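Local coordinates for protein berberine bridge enzyme-like 28 (Arabidopsis thaliana, PDB 5D79) that acts as an FAD-dependent oxidoreductase that is secreted to the cell wall and takes part in adaptation to salt stress, at residues H111-G115 with S364-K368; Q182-Y188 with Y470-K474; G196-D200 with T415-R420. All blocks are in the same frame, centred on the assembly; numbering follows the deposited sequence.

Interaction 1. Residues H111-G115 with S364-K368; sequences HCYEG and SFKGK. With FAD (flavin-adenine dinucleotide), chain E.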
loop_
_atom_site.group_PDB
_atom_site.type_symbol
_atom_site.label_atom_id
_atom_site.label_comp_id
_atom_site.label_asym_id
_atom_site.label_seq_id
_atom_site.Cartn_x
_atom_site.Cartn_y
_atom_site.Cartn_z
ATOM N N HIS A 111 -0.143 1.581 -8.181
ATOM C CA HIS A 111 -1.210 0.921 -7.447
ATOM C C HIS A 111 -2.098 1.861 -6.617
ATOM O O HIS A 111 -2.901 1.383 -5.825
ATOM C CB HIS A 111 -0.612 -0.161 -6.547
ATOM C CG HIS A 111 -0.534 -1.497 -7.214
ATOM N ND1 HIS A 111 -1.560 -2.412 -7.157
ATOM C CD2 HIS A 111 0.425 -2.054 -7.991
ATOM C CE1 HIS A 111 -1.233 -3.484 -7.858
ATOM N NE2 HIS A 111 -0.035 -3.291 -8.375
ATOM N N CYS A 112 -1.961 3.177 -6.796
ATOM C CA CYS A 112 -2.750 4.141 -6.023
ATOM C C CYS A 112 -4.237 3.871 -6.168
ATOM O O CYS A 112 -4.779 3.869 -7.272
ATOM C CB CYS A 112 -2.454 5.589 -6.441
ATOM S SG CYS A 112 -3.095 6.870 -5.294
ATOM N N TYR A 113 -4.886 3.661 -5.031
ATOM C CA TYR A 113 -6.288 3.261 -4.973
ATOM C C TYR A 113 -7.242 4.219 -5.703
ATOM O O TYR A 113 -8.312 3.811 -6.159
ATOM C CB TYR A 113 -6.694 3.098 -3.504
ATOM C CG TYR A 113 -6.559 1.675 -3.016
ATOM C CD1 TYR A 113 -5.498 0.875 -3.431
ATOM C CD2 TYR A 113 -7.499 1.127 -2.152
ATOM C CE1 TYR A 113 -5.381 -0.442 -2.999
ATOM C CE2 TYR A 113 -7.392 -0.186 -1.705
ATOM C CZ TYR A 113 -6.332 -0.969 -2.136
ATOM O OH TYR A 113 -6.231 -2.264 -1.697
ATOM N N GLU A 114 -6.839 5.478 -5.828
ATOM C CA GLU A 114 -7.642 6.473 -6.535
ATOM C C GLU A 114 -6.934 7.003 -7.784
ATOM O O GLU A 114 -7.359 8.001 -8.370
ATOM C CB GLU A 114 -7.994 7.646 -5.599
ATOM C CG GLU A 114 -8.866 7.282 -4.384
ATOM C CD GLU A 114 -10.370 7.214 -4.696
ATOM O OE1 GLU A 114 -10.755 7.193 -5.891
ATOM O OE2 GLU A 114 -11.169 7.185 -3.731
ATOM N N GLY A 115 -5.845 6.353 -8.176
ATOM C CA GLY A 115 -5.113 6.751 -9.368
ATOM C C GLY A 115 -4.424 8.105 -9.328
ATOM O O GLY A 115 -4.169 8.691 -10.376
ATOM N N SER A 364 -10.609 -3.942 -11.876
ATOM C CA SER A 364 -10.838 -2.655 -11.223
ATOM C C SER A 364 -11.325 -2.907 -9.810
ATOM O O SER A 364 -11.836 -3.984 -9.510
ATOM C CB SER A 364 -11.862 -1.813 -11.987
ATOM O OG SER A 364 -11.395 -1.480 -13.279
ATOM N N PHE A 365 -11.183 -1.917 -8.939
ATOM C CA PHE A 365 -11.614 -2.102 -7.566
ATOM C C PHE A 365 -11.977 -0.780 -6.881
ATOM O O PHE A 365 -11.607 0.304 -7.341
ATOM C CB PHE A 365 -10.526 -2.846 -6.771
ATOM C CG PHE A 365 -9.221 -2.103 -6.687
ATOM C CD1 PHE A 365 -9.023 -1.122 -5.723
ATOM C CD2 PHE A 365 -8.190 -2.381 -7.577
ATOM C CE1 PHE A 365 -7.829 -0.424 -5.655
ATOM C CE2 PHE A 365 -6.984 -1.684 -7.509
ATOM C CZ PHE A 365 -6.806 -0.703 -6.547
ATOM N N LYS A 366 -12.738 -0.893 -5.798
ATOM C CA LYS A 366 -12.927 0.184 -4.847
ATOM C C LYS A 366 -12.618 -0.391 -3.473
ATOM O O LYS A 366 -13.169 -1.425 -3.101
ATOM C CB LYS A 366 -14.347 0.732 -4.900
ATOM C CG LYS A 366 -14.637 1.716 -3.797
ATOM C CD LYS A 366 -13.661 2.878 -3.836
ATOM C CE LYS A 366 -13.883 3.787 -2.648
ATOM N NZ LYS A 366 -13.042 5.023 -2.666
ATOM N N GLY A 367 -11.721 0.258 -2.734
ATOM C CA GLY A 367 -11.364 -0.195 -1.403
ATOM C C GLY A 367 -11.509 0.883 -0.344
ATOM O O GLY A 367 -11.284 2.069 -0.601
ATOM N N LYS A 368 -11.907 0.448 0.852
ATOM C CA LYS A 368 -11.964 1.287 2.053
ATOM C C LYS A 368 -11.431 0.452 3.207
ATOM O O LYS A 368 -11.384 -0.767 3.104
ATOM C CB LYS A 368 -13.395 1.759 2.336
ATOM C CG LYS A 368 -14.095 2.409 1.129
ATOM C CD LYS A 368 -15.551 2.781 1.433
ATOM C CE LYS A 368 -15.672 4.042 2.275
ATOM N NZ LYS A 368 -15.524 5.275 1.474
HETATM P PA FAD E . 1.744 4.632 -7.158
HETATM O O1A FAD E . 0.390 4.929 -7.750
HETATM O O2A FAD E . 2.854 4.666 -8.183
HETATM O O5B FAD E . 2.031 5.645 -5.931
HETATM C C5B FAD E . 1.044 5.901 -4.941
HETATM C C4B FAD E . 1.257 7.242 -4.227
HETATM O O4B FAD E . 2.614 7.355 -3.837
HETATM C C3B FAD E . 0.944 8.415 -5.145
HETATM O O3B FAD E . 0.359 9.482 -4.429
HETATM C C2B FAD E . 2.311 8.799 -5.682
HETATM O O2B FAD E . 2.389 10.167 -6.041
HETATM C C1B FAD E . 3.248 8.409 -4.542
HETATM N N9A FAD E . 4.603 8.004 -4.973
HETATM C C8A FAD E . 4.986 6.903 -5.705
HETATM N N7A FAD E . 6.337 6.928 -5.845
HETATM C C5A FAD E . 6.823 8.024 -5.214
HETATM C C6A FAD E . 8.106 8.541 -5.040
HETATM N N6A FAD E . 9.179 7.815 -5.332
HETATM N N1A FAD E . 8.282 9.710 -4.325
HETATM C C2A FAD E . 7.195 10.357 -3.780
HETATM N N3A FAD E . 5.926 9.842 -3.960
HETATM C C4A FAD E . 5.740 8.699 -4.661
HETATM N N1 FAD E . -0.689 -2.018 0.679
HETATM C C2 FAD E . -0.359 -2.673 1.854
HETATM O O2 FAD E . 0.399 -2.143 2.675
HETATM N N3 FAD E . -0.871 -3.942 2.093
HETATM C C4 FAD E . -1.709 -4.563 1.181
HETATM O O4 FAD E . -2.051 -5.731 1.374
HETATM C C4X FAD E . -2.022 -3.909 -0.011
HETATM N N5 FAD E . -2.745 -4.546 -1.007
HETATM C C5X FAD E . -2.776 -4.002 -2.282
HETATM C C6 FAD E . -3.274 -4.725 -3.365
HETATM C C7 FAD E . -3.306 -4.160 -4.643
HETATM C C7M FAD E . -3.855 -4.943 -5.797
HETATM C C8 FAD E . -2.793 -2.878 -4.853
HETATM C C8M FAD E . -2.837 -2.239 -6.210
HETATM C C9 FAD E . -2.299 -2.156 -3.773
HETATM C C9A FAD E . -2.335 -2.692 -2.482
HETATM N N10 FAD E . -1.876 -1.964 -1.395
HETATM C C10 FAD E . -1.477 -2.644 -0.262
HETATM C "C1'" FAD E . -1.740 -0.475 -1.481
HETATM C "C2'" FAD E . -0.376 -0.014 -1.959
HETATM O "O2'" FAD E . 0.590 -0.342 -0.984
HETATM C "C3'" FAD E . -0.452 1.491 -2.185
HETATM O "O3'" FAD E . -1.341 1.736 -3.253
HETATM C "C4'" FAD E . 0.884 2.079 -2.570
HETATM O "O4'" FAD E . 0.907 3.447 -2.258
HETATM C "C5'" FAD E . 1.064 1.973 -4.068
HETATM O "O5'" FAD E . 2.420 2.197 -4.377
HETATM P P FAD E . 2.829 2.226 -5.927
HETATM O O1P FAD E . 4.229 2.759 -6.077
HETATM O O2P FAD E . 2.697 0.857 -6.545
HETATM O O3P FAD E . 1.647 3.171 -6.486
HETATM O O HOH W 1 -10.584 2.685 -4.826
#
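At the covalent flavin-attachment site Tyr113, two residues beyond the histidine that carries the cofactor, packs against Phe365. His111 ND1, the pros nitrogen, is bonded to FAD C8M at 1.6 Å, while His111 NE2, at the far side of the ring, is hydrogen-bonded to Thr176. The backbone holds the diphosphate in the middle of the cofactor: His111 N donates to FAD O3P at 2.9 Å and Cys112 N to FAD O1A at 3.1 Å. A type I turn from Cys112 to Gly115 then carries the chain away from the diphosphate, and glycine suits the positive phi at its end.

Tyr113 stands between the flavin and strand 364-368. Phe365, with CG in the cramped position between its backbone N and carbonyl carbon (chi1 62°), drives its ring edge at the face of Tyr113 in a T-shaped pair. The planes are 61° apart, and Phe365 CE1 sits over the centre of the tyrosine ring, 3.5 Å from Tyr113 CD1. At its edge Tyr113 CE1 meets FAD C9 at 3.6 Å, its ring also stacks with Phe473, and its hydroxyl is hydrogen-bonded to Gln428. Gly367 lies beside the same ring, where a side chain would run into Tyr113 CE2.

Farther along, a salt bridge joins Glu114 OE2 to Lys366 NZ at 3.1 Å. Each charge has a second partner, Met476 N for the glutamate and Asp475 for the lysine. A water donating to Tyr113 O at 2.9 Å also lies by Gly367 N, in a weak bond.

Bonding through the 8-alpha carbon prevents the flavin from dissociating and, as in other histidyl flavoproteins, is likely to raise its redox potential.

Interaction 2. Residues Q182-Y188 with Y470-K474; sequences QFSGGGY and YVNFK. With FAD (flavin-adenine dinucleotide), chain E.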
loop_
_atom_site.group_PDB
_atom_site.type_symbol
_atom_site.label_atom_id
_atom_site.label_comp_id
_atom_site.label_asym_id
_atom_site.label_seq_id
_atom_site.Cartn_x
_atom_site.Cartn_y
_atom_site.Cartn_z
ATOM N N GLN A 182 4.310 2.441 -1.818
ATOM C CA GLN A 182 4.012 1.583 -0.672
ATOM C C GLN A 182 4.850 1.956 0.563
ATOM O O GLN A 182 4.316 2.075 1.663
ATOM C CB GLN A 182 4.213 0.099 -1.022
ATOM C CG GLN A 182 3.855 -0.821 0.148
ATOM C CD GLN A 182 4.024 -2.310 -0.131
ATOM O OE1 GLN A 182 4.967 -2.928 0.344
ATOM N NE2 GLN A 182 3.087 -2.896 -0.863
ATOM N N PHE A 183 6.155 2.146 0.385
ATOM C CA PHE A 183 7.023 2.408 1.530
ATOM C C PHE A 183 6.762 3.812 2.072
ATOM O O PHE A 183 6.816 4.023 3.274
ATOM C CB PHE A 183 8.516 2.257 1.184
ATOM C CG PHE A 183 8.951 0.844 0.855
ATOM C CD1 PHE A 183 8.026 -0.169 0.607
ATOM C CD2 PHE A 183 10.303 0.530 0.795
ATOM C CE1 PHE A 183 8.443 -1.470 0.295
ATOM C CE2 PHE A 183 10.728 -0.768 0.491
ATOM C CZ PHE A 183 9.792 -1.768 0.241
ATOM N N SER A 184 6.470 4.772 1.196
ATOM C CA SER A 184 6.216 6.142 1.655
ATOM C C SER A 184 4.864 6.271 2.379
ATOM O O SER A 184 4.603 7.286 3.022
ATOM C CB SER A 184 6.294 7.148 0.488
ATOM O OG SER A 184 5.172 7.089 -0.387
ATOM N N GLY A 185 4.032 5.235 2.290
ATOM C CA GLY A 185 2.735 5.216 2.951
ATOM C C GLY A 185 2.625 4.221 4.101
ATOM O O GLY A 185 1.549 4.046 4.668
ATOM N N GLY A 186 3.741 3.584 4.453
ATOM C CA GLY A 186 3.758 2.560 5.486
ATOM C C GLY A 186 4.156 1.183 4.960
ATOM O O GLY A 186 5.350 0.869 4.822
ATOM N N GLY A 187 3.161 0.347 4.674
ATOM C CA GLY A 187 3.417 -0.935 4.025
ATOM C C GLY A 187 3.413 -2.156 4.924
ATOM O O GLY A 187 4.430 -2.493 5.507
ATOM N N TYR A 188 2.278 -2.837 5.024
ATOM C CA TYR A 188 2.208 -4.051 5.835
ATOM C C TYR A 188 2.066 -5.296 4.951
ATOM O O TYR A 188 1.619 -5.223 3.798
ATOM C CB TYR A 188 1.054 -3.979 6.850
ATOM C CG TYR A 188 -0.355 -4.035 6.273
ATOM C CD1 TYR A 188 -0.911 -5.233 5.834
ATOM C CD2 TYR A 188 -1.140 -2.894 6.204
ATOM C CE1 TYR A 188 -2.194 -5.290 5.312
ATOM C CE2 TYR A 188 -2.431 -2.939 5.683
ATOM C CZ TYR A 188 -2.954 -4.142 5.240
ATOM O OH TYR A 188 -4.241 -4.186 4.736
ATOM N N TYR A 470 -6.007 3.797 6.597
ATOM C CA TYR A 470 -4.660 3.523 6.085
ATOM C C TYR A 470 -4.360 4.295 4.772
ATOM O O TYR A 470 -5.035 4.093 3.754
ATOM C CB TYR A 470 -4.503 2.009 5.880
ATOM C CG TYR A 470 -3.136 1.529 5.425
ATOM C CD1 TYR A 470 -1.960 2.185 5.806
ATOM C CD2 TYR A 470 -3.025 0.404 4.610
ATOM C CE1 TYR A 470 -0.717 1.721 5.376
ATOM C CE2 TYR A 470 -1.802 -0.045 4.177
ATOM C CZ TYR A 470 -0.659 0.607 4.569
ATOM O OH TYR A 470 0.538 0.129 4.118
ATOM N N VAL A 471 -3.337 5.155 4.799
ATOM C CA VAL A 471 -3.063 6.090 3.695
ATOM C C VAL A 471 -2.650 5.378 2.409
ATOM O O VAL A 471 -2.792 5.937 1.317
ATOM C CB VAL A 471 -1.973 7.149 4.076
ATOM C CG1 VAL A 471 -0.542 6.609 3.901
ATOM C CG2 VAL A 471 -2.160 8.422 3.258
ATOM N N ASN A 472 -2.166 4.146 2.532
ATOM C CA ASN A 472 -1.864 3.337 1.354
ATOM C C ASN A 472 -3.138 2.809 0.692
ATOM O O ASN A 472 -3.106 2.348 -0.443
ATOM C CB ASN A 472 -0.924 2.178 1.707
ATOM C CG ASN A 472 0.541 2.526 1.482
ATOM O OD1 ASN A 472 0.864 3.457 0.749
ATOM N ND2 ASN A 472 1.427 1.771 2.100
ATOM N N PHE A 473 -4.262 2.884 1.399
ATOM C CA PHE A 473 -5.565 2.656 0.768
ATOM C C PHE A 473 -6.268 4.012 0.581
ATOM O O PHE A 473 -7.240 4.305 1.272
ATOM C CB PHE A 473 -6.447 1.704 1.605
ATOM C CG PHE A 473 -5.877 0.306 1.784
ATOM C CD1 PHE A 473 -5.115 -0.297 0.789
ATOM C CD2 PHE A 473 -6.109 -0.408 2.959
ATOM C CE1 PHE A 473 -4.592 -1.589 0.960
ATOM C CE2 PHE A 473 -5.586 -1.690 3.142
ATOM C CZ PHE A 473 -4.829 -2.281 2.141
ATOM N N LYS A 474 -5.766 4.844 -0.332
ATOM C CA LYS A 474 -6.317 6.191 -0.525
ATOM C C LYS A 474 -7.820 6.177 -0.844
ATOM O O LYS A 474 -8.284 5.405 -1.688
ATOM C CB LYS A 474 -5.563 6.940 -1.636
ATOM C CG LYS A 474 -4.548 7.969 -1.143
ATOM C CD LYS A 474 -4.112 8.872 -2.284
ATOM C CE LYS A 474 -2.652 9.308 -2.146
ATOM N NZ LYS A 474 -2.147 9.925 -3.416
HETATM P PA FAD E . 1.744 4.632 -7.158
HETATM O O1A FAD E . 0.390 4.929 -7.750
HETATM O O2A FAD E . 2.854 4.666 -8.183
HETATM O O5B FAD E . 2.031 5.645 -5.931
HETATM C C5B FAD E . 1.044 5.901 -4.941
HETATM C C4B FAD E . 1.257 7.242 -4.227
HETATM O O4B FAD E . 2.614 7.355 -3.837
HETATM C C3B FAD E . 0.944 8.415 -5.145
HETATM O O3B FAD E . 0.359 9.482 -4.429
HETATM C C2B FAD E . 2.311 8.799 -5.682
HETATM O O2B FAD E . 2.389 10.167 -6.041
HETATM C C1B FAD E . 3.248 8.409 -4.542
HETATM N N9A FAD E . 4.603 8.004 -4.973
HETATM C C8A FAD E . 4.986 6.903 -5.705
HETATM N N7A FAD E . 6.337 6.928 -5.845
HETATM C C5A FAD E . 6.823 8.024 -5.214
HETATM C C6A FAD E . 8.106 8.541 -5.040
HETATM N N6A FAD E . 9.179 7.815 -5.332
HETATM N N1A FAD E . 8.282 9.710 -4.325
HETATM C C2A FAD E . 7.195 10.357 -3.780
HETATM N N3A FAD E . 5.926 9.842 -3.960
HETATM C C4A FAD E . 5.740 8.699 -4.661
HETATM N N1 FAD E . -0.689 -2.018 0.679
HETATM C C2 FAD E . -0.359 -2.673 1.854
HETATM O O2 FAD E . 0.399 -2.143 2.675
HETATM N N3 FAD E . -0.871 -3.942 2.093
HETATM C C4 FAD E . -1.709 -4.563 1.181
HETATM O O4 FAD E . -2.051 -5.731 1.374
HETATM C C4X FAD E . -2.022 -3.909 -0.011
HETATM N N5 FAD E . -2.745 -4.546 -1.007
HETATM C C5X FAD E . -2.776 -4.002 -2.282
HETATM C C6 FAD E . -3.274 -4.725 -3.365
HETATM C C7 FAD E . -3.306 -4.160 -4.643
HETATM C C7M FAD E . -3.855 -4.943 -5.797
HETATM C C8 FAD E . -2.793 -2.878 -4.853
HETATM C C8M FAD E . -2.837 -2.239 -6.210
HETATM C C9 FAD E . -2.299 -2.156 -3.773
HETATM C C9A FAD E . -2.335 -2.692 -2.482
HETATM N N10 FAD E . -1.876 -1.964 -1.395
HETATM C C10 FAD E . -1.477 -2.644 -0.262
HETATM C "C1'" FAD E . -1.740 -0.475 -1.481
HETATM C "C2'" FAD E . -0.376 -0.014 -1.959
HETATM O "O2'" FAD E . 0.590 -0.342 -0.984
HETATM C "C3'" FAD E . -0.452 1.491 -2.185
HETATM O "O3'" FAD E . -1.341 1.736 -3.253
HETATM C "C4'" FAD E . 0.884 2.079 -2.570
HETATM O "O4'" FAD E . 0.907 3.447 -2.258
HETATM C "C5'" FAD E . 1.064 1.973 -4.068
HETATM O "O5'" FAD E . 2.420 2.197 -4.377
HETATM P P FAD E . 2.829 2.226 -5.927
HETATM O O1P FAD E . 4.229 2.759 -6.077
HETATM O O2P FAD E . 2.697 0.857 -6.545
HETATM O O3P FAD E . 1.647 3.171 -6.486
#
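Tyr470 OH is gripped by three groups: it accepts from Gly187 N at 2.7 Å, by a rather bent bond, accepts from Asn472 ND2 at 2.7 Å, and donates its own proton to FAD O2, again at 2.7 Å. With two donors holding its oxygen, the hydroxyl's proton is directed at the flavin carbonyl, which also receives Tyr188 N. The amide of Asn472 works at both ends. Its ND2 makes an almost straight bond (173°) to Gln182 O at 2.9 Å, in the carbonyl plane and on a lone pair, while OD1 accepts from the ribityl hydroxyl FAD O4' at 3.0 Å.

This is where the glycine-rich loop following helix 179-184 of the FAD-binding domain meets segment 470-474 of the C-terminal berberine-bridge-enzyme family region around the pyrimidine end of the isoalloxazine. Glycine suits position 185 because a CB would collide with Asn472 OD1, and Gly186 and Gly187 have backbone angles that larger residues avoid.

Beyond them Tyr188, its CG wedged between backbone N and carbonyl carbon (chi1 69°), lays one ring face over FAD N3. The ring meets Tyr470 obliquely, CE2 to CE2 at 3.3 Å, and Tyr188 OH lies at the ring edge of Phe473, whose CE1 reaches FAD C10 at 3.5 Å.

Interaction 3. Residues G196-D200 with T415-R420; sequences GLAAD and TPFPHR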
loop_
_atom_site.group_PDB
_atom_site.type_symbol
_atom_site.label_atom_id
_atom_site.label_comp_id
_atom_site.label_asym_id
_atom_site.label_seq_id
_atom_site.Cartn_x
_atom_site.Cartn_y
_atom_site.Cartn_z
ATOM N N GLY A 196 7.244 -5.225 11.895
ATOM C CA GLY A 196 6.561 -3.968 11.626
ATOM C C GLY A 196 6.364 -3.684 10.149
ATOM O O GLY A 196 6.309 -4.602 9.328
ATOM N N LEU A 197 6.259 -2.407 9.801
ATOM C CA LEU A 197 5.971 -2.018 8.418
ATOM C C LEU A 197 7.276 -1.882 7.648
ATOM O O LEU A 197 8.353 -1.854 8.239
ATOM C CB LEU A 197 5.176 -0.699 8.360
ATOM C CG LEU A 197 3.901 -0.570 9.206
ATOM C CD1 LEU A 197 3.341 0.845 9.118
ATOM C CD2 LEU A 197 2.859 -1.585 8.776
ATOM N N ALA A 198 7.180 -1.798 6.330
ATOM C CA ALA A 198 8.358 -1.540 5.504
ATOM C C ALA A 198 9.025 -0.231 5.927
ATOM O O ALA A 198 10.242 -0.163 6.059
ATOM C CB ALA A 198 7.976 -1.500 4.018
ATOM N N ALA A 199 8.209 0.791 6.164
ATOM C CA ALA A 199 8.692 2.104 6.582
ATOM C C ALA A 199 9.415 2.050 7.923
ATOM O O ALA A 199 10.279 2.881 8.212
ATOM C CB ALA A 199 7.532 3.090 6.653
ATOM N N ASP A 200 9.060 1.069 8.740
ATOM C CA ASP A 200 9.715 0.873 10.024
ATOM C C ASP A 200 11.103 0.286 9.864
ATOM O O ASP A 200 11.831 0.151 10.849
ATOM C CB ASP A 200 8.877 -0.039 10.920
ATOM C CG ASP A 200 7.530 0.561 11.266
ATOM O OD1 ASP A 200 7.375 1.799 11.176
ATOM O OD2 ASP A 200 6.627 -0.209 11.631
ATOM N N THR A 415 6.819 6.668 13.713
ATOM C CA THR A 415 6.751 6.967 12.286
ATOM C C THR A 415 5.373 7.563 12.045
ATOM O O THR A 415 4.488 7.419 12.888
ATOM C CB THR A 415 6.977 5.714 11.399
ATOM O OG1 THR A 415 5.846 4.844 11.486
ATOM C CG2 THR A 415 8.234 4.954 11.809
ATOM N N PRO A 416 5.180 8.255 10.915
ATOM C CA PRO A 416 3.874 8.893 10.689
ATOM C C PRO A 416 2.662 7.947 10.784
ATOM O O PRO A 416 1.609 8.397 11.253
ATOM C CB PRO A 416 4.016 9.469 9.278
ATOM C CG PRO A 416 5.472 9.813 9.184
ATOM C CD PRO A 416 6.182 8.697 9.931
ATOM N N PHE A 417 2.805 6.684 10.376
ATOM C CA PHE A 417 1.745 5.689 10.551
ATOM C C PHE A 417 1.344 5.601 12.033
ATOM O O PHE A 417 2.168 5.260 12.892
ATOM C CB PHE A 417 2.207 4.321 10.022
ATOM C CG PHE A 417 1.172 3.245 10.142
ATOM C CD1 PHE A 417 1.028 2.528 11.325
ATOM C CD2 PHE A 417 0.344 2.946 9.071
ATOM C CE1 PHE A 417 0.074 1.540 11.447
ATOM C CE2 PHE A 417 -0.611 1.951 9.177
ATOM C CZ PHE A 417 -0.746 1.243 10.374
ATOM N N PRO A 418 0.080 5.922 12.343
ATOM C CA PRO A 418 -0.304 6.111 13.742
ATOM C C PRO A 418 -0.935 4.899 14.426
ATOM O O PRO A 418 -1.094 4.902 15.648
ATOM C CB PRO A 418 -1.336 7.231 13.637
ATOM C CG PRO A 418 -2.069 6.877 12.390
ATOM C CD PRO A 418 -0.980 6.397 11.434
ATOM N N HIS A 419 -1.314 3.891 13.653
ATOM C CA HIS A 419 -2.182 2.832 14.160
ATOM C C HIS A 419 -1.403 1.708 14.810
ATOM O O HIS A 419 -1.152 0.672 14.198
ATOM C CB HIS A 419 -3.044 2.292 13.026
ATOM C CG HIS A 419 -3.627 3.366 12.174
ATOM N ND1 HIS A 419 -4.725 4.101 12.557
ATOM C CD2 HIS A 419 -3.238 3.863 10.981
ATOM C CE1 HIS A 419 -4.997 4.994 11.627
ATOM N NE2 HIS A 419 -4.113 4.866 10.658
ATOM N N ARG A 420 -1.035 1.917 16.062
ATOM C CA ARG A 420 -0.202 0.965 16.775
ATOM C C ARG A 420 -0.990 0.351 17.937
ATOM O O ARG A 420 -2.077 -0.168 17.719
ATOM C CB ARG A 420 1.095 1.643 17.250
ATOM C CG ARG A 420 1.856 2.385 16.135
ATOM C CD ARG A 420 2.369 1.484 15.004
ATOM N NE ARG A 420 3.274 2.229 14.129
ATOM C CZ ARG A 420 4.163 1.691 13.291
ATOM N NH1 ARG A 420 4.296 0.368 13.183
ATOM N NH2 ARG A 420 4.933 2.483 12.555
#
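Arg420 starts with CG opposite its carbonyl carbon (chi1 -52°) and bends again at chi2 (-63°), and this folded course delivers its guanidinium to the carboxylate of Asp200, which arrives from the opposite direction. The result is a bidentate, end-on salt bridge between the loop of the FAD-binding domain that precedes strand 202-208 and the loop leading into strand 425-434 of the seven-stranded antiparallel sheet. Arg420 NH1 donates to Asp200 OD2 and Arg420 NH2 to Asp200 OD1, both at 2.9 Å, with the two flat groups nearly coplanar; OD1 uses its syn lone pair. Arginine suits this place because two parallel N-H groups match the two carboxylate oxygens.

Asp200 is steadied from its own side. OD2 also accepts from Leu197 N at 2.9 Å, a nearly straight bond that comes from above the carboxylate plane. Gly196 leaves room for this, since a CB there would strike OD2. Replacing Asp200 with an alanine would probably leave the buried guanidinium of Arg420 without its countercharge and the N-H of Leu197 without its acceptor.

The arginine is held by its own loop too: NH2 makes a weak bond to Thr415 OG1, and NE another weak, longer one to Phe417 O. Thr415 CG2 packs against Asp200 OD1 at 3.3 Å, while Phe417 CD1 lies over one face of the guanidinium.

An apolar contact flanks the charged pair. Leucine fits at position 197 because its branched end offers a methyl group to the aromatic ring. Leu197 CD1 rests over the face of Phe417 in a CH-pi contact, 3.6 Å from the ring centroid and 3.4 Å from Phe417 CG. On the opposite face of that ring lies His419 CD2.

Along the chain the first segments of all three interactions come in order, 111-115, 182-188 and 196-200, all within the FAD-binding PCMH-type region; their partners follow in the order 364-368 (interaction 1), 415-420 (interaction 3) and 470-474 (interaction 2). Interaction 3 is therefore nested inside the loop closed by interaction 2, whereas interaction 1 crosses both. Interaction 2 lies in the middle, its centre about 12 Å from that of interaction 1 and about 9 Å from that of interaction 3. Backbone pairing of 186-187 with 198-199 ties 2 to 3. Interaction 1 joins the flavin-binding part to edge strand 363-372 of the seven-stranded sheet, interaction 2 to the C-terminal region and interaction 3 to the loop before strand 425-434; the first two line the cofactor, and the third lies behind Tyr188.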